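Local coordinates for SVS_variant_AS1 (Streptomyces sp. CWA1, PDB 6TJA), which probably catalyses the metal-dependent cyclisation of geranylgeranyl diphosphate to the diterpene spiroviolene, as an engineered ancestral form of a bacterial class I terpene cyclase, at residues Q244-V249 and E263-L268. Sequence-based numbering, arbitrary orientation.
Sequences QNIYSV and EEATKL
The contact joins two consecutive helices of the all-alpha terpene synthase fold, 246-254 and 258-283: I246 touches A265 and L268, and Y247 touches A265. It illustrates helix packing at a small residue: the CA atoms of I246 and A265 lie 6.6 Å apart, consistent with a close approach where one side chain is only a methyl. That methyl is met by both neighbours on the other helix, A265 CB standing 3.9 Å from I246 CG1 and 3.6 Å from Y247 CE1, the latter approached obliquely. Both branches of I246 flank the A265 methyl. CG1, anti to the backbone N (chi1 -173°), continues through CD1 to within 4.5 Å of L268 CD2, a looser touch. CG2 lies 4.0 Å from A265 CB and also covers the centre of the Y247 ring, 3.6 Å above its plane. The I246 and Y247 side chains thus pack on each other and meet the A265 methyl together.

No hydrogen bond crosses between the segments. N245 caps helix 246-254, its OD1 accepting from S248 N at 3.0 Å with a fairly straight N-H...O angle of 161°, the donor lying above the carbonyl plane. D229, whose OD2 accepts from I246 N, lies in a sequence that resembles the NSE motif of these cyclases. Its helix, 211-231, supplies L226, which touches both I246 and L268, while Y178 of helix 175-185 packs against I246 and V249.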
loop_
_atom_site.group_PDB
_atom_site.type_symbol
_atom_site.label_atom_id
_atom_site.label_comp_id
_atom_site.label_asym_id
_atom_site.label_seq_id
_atom_site.Cartn_x
_atom_site.Cartn_y
_atom_site.Cartn_z
ATOM N N GLN A 244 -0.977 22.115 7.381
ATOM C CA GLN A 244 -0.767 21.705 5.968
ATOM C C GLN A 244 -2.157 21.574 5.336
ATOM O O GLN A 244 -2.838 20.611 5.650
ATOM C CB GLN A 244 0.046 20.415 5.876
ATOM C CG GLN A 244 1.489 20.556 6.340
ATOM C CD GLN A 244 2.116 19.184 6.309
ATOM O OE1 GLN A 244 2.370 18.630 5.243
ATOM N NE2 GLN A 244 2.260 18.576 7.469
ATOM N N ASN A 245 -2.583 22.585 4.588
ATOM C CA ASN A 245 -3.859 22.589 3.828
ATOM C C ASN A 245 -3.568 23.409 2.570
ATOM O O ASN A 245 -2.523 24.088 2.544
ATOM C CB ASN A 245 -5.035 23.099 4.674
ATOM C CG ASN A 245 -4.844 24.527 5.153
ATOM O OD1 ASN A 245 -4.797 25.458 4.355
ATOM N ND2 ASN A 245 -4.694 24.713 6.451
ATOM N N ILE A 246 -4.442 23.362 1.575
ATOM C CA ILE A 246 -4.210 24.012 0.248
ATOM C C ILE A 246 -3.948 25.509 0.445
ATOM O O ILE A 246 -3.045 26.080 -0.235
ATOM C CB ILE A 246 -5.394 23.740 -0.699
ATOM C CG1 ILE A 246 -5.088 24.249 -2.107
ATOM C CG2 ILE A 246 -6.700 24.304 -0.147
ATOM C CD1 ILE A 246 -3.864 23.610 -2.735
ATOM N N TYR A 247 -4.678 26.117 1.376
ATOM C CA TYR A 247 -4.610 27.578 1.645
ATOM C C TYR A 247 -3.215 27.942 2.163
ATOM O O TYR A 247 -2.594 28.810 1.552
ATOM C CB TYR A 247 -5.754 28.002 2.562
ATOM C CG TYR A 247 -7.088 27.529 2.054
ATOM C CD1 TYR A 247 -7.642 28.040 0.896
ATOM C CD2 TYR A 247 -7.734 26.483 2.663
ATOM C CE1 TYR A 247 -8.865 27.592 0.430
ATOM C CE2 TYR A 247 -8.933 26.004 2.195
ATOM C CZ TYR A 247 -9.518 26.571 1.092
ATOM O OH TYR A 247 -10.697 26.045 0.632
ATOM N N SER A 248 -2.704 27.263 3.186
ATOM C CA SER A 248 -1.364 27.568 3.759
ATOM C C SER A 248 -0.304 27.322 2.687
ATOM O O SER A 248 0.695 28.041 2.699
ATOM C CB SER A 248 -1.032 26.764 5.000
ATOM O OG SER A 248 -2.090 26.759 5.941
ATOM N N VAL A 249 -0.506 26.315 1.821
ATOM C CA VAL A 249 0.487 25.952 0.773
ATOM C C VAL A 249 0.584 27.107 -0.230
ATOM O O VAL A 249 1.711 27.518 -0.530
ATOM C CB VAL A 249 0.176 24.609 0.078
ATOM C CG1 VAL A 249 1.022 24.441 -1.177
ATOM C CG2 VAL A 249 0.354 23.404 0.995
ATOM N N GLU A 263 -9.412 31.839 -3.472
ATOM C CA GLU A 263 -9.820 31.971 -4.895
ATOM C C GLU A 263 -8.976 31.044 -5.780
ATOM O O GLU A 263 -9.560 30.372 -6.632
ATOM C CB GLU A 263 -9.713 33.429 -5.322
ATOM C CG GLU A 263 -10.862 34.245 -4.749
ATOM C CD GLU A 263 -10.855 35.720 -5.096
ATOM O OE1 GLU A 263 -10.357 36.057 -6.208
ATOM O OE2 GLU A 263 -11.346 36.531 -4.257
ATOM N N GLU A 264 -7.652 31.053 -5.627
ATOM C CA GLU A 264 -6.763 30.132 -6.368
ATOM C C GLU A 264 -7.190 28.682 -6.091
ATOM O O GLU A 264 -7.252 27.871 -7.041
ATOM C CB GLU A 264 -5.301 30.376 -6.001
ATOM C CG GLU A 264 -4.335 29.543 -6.841
ATOM C CD GLU A 264 -4.435 29.755 -8.352
ATOM O OE1 GLU A 264 -5.028 30.778 -8.774
ATOM O OE2 GLU A 264 -3.907 28.905 -9.111
ATOM N N ALA A 265 -7.479 28.347 -4.844
ATOM C CA ALA A 265 -7.808 26.958 -4.455
ATOM C C ALA A 265 -9.095 26.517 -5.159
ATOM O O ALA A 265 -9.146 25.354 -5.624
ATOM C CB ALA A 265 -7.916 26.817 -2.959
ATOM N N THR A 266 -10.109 27.388 -5.215
ATOM C CA THR A 266 -11.427 27.048 -5.797
ATOM C C THR A 266 -11.211 26.790 -7.288
ATOM O O THR A 266 -11.827 25.822 -7.842
ATOM C CB THR A 266 -12.463 28.137 -5.486
ATOM O OG1 THR A 266 -12.501 28.136 -4.062
ATOM C CG2 THR A 266 -13.834 27.875 -6.092
ATOM N N LYS A 267 -10.355 27.596 -7.885
ATOM C CA LYS A 267 -10.017 27.486 -9.269
ATOM C C LYS A 267 -9.400 26.144 -9.619
ATOM O O LYS A 267 -9.868 25.467 -10.465
ATOM C CB LYS A 267 -9.123 28.620 -9.689
ATOM C CG LYS A 267 -9.864 29.859 -10.091
ATOM C CD LYS A 267 -8.902 30.917 -10.554
ATOM C CE LYS A 267 -9.374 32.286 -10.189
ATOM N NZ LYS A 267 -9.345 33.163 -11.365
ATOM N N LEU A 268 -8.356 25.766 -8.933
ATOM C CA LEU A 268 -7.733 24.523 -9.240
ATOM C C LEU A 268 -8.596 23.286 -8.929
ATOM O O LEU A 268 -8.540 22.340 -9.628
ATOM C CB LEU A 268 -6.321 24.460 -8.696
ATOM C CG LEU A 268 -6.113 24.486 -7.217
ATOM C CD1 LEU A 268 -6.396 23.130 -6.642
ATOM C CD2 LEU A 268 -4.715 24.939 -6.914
#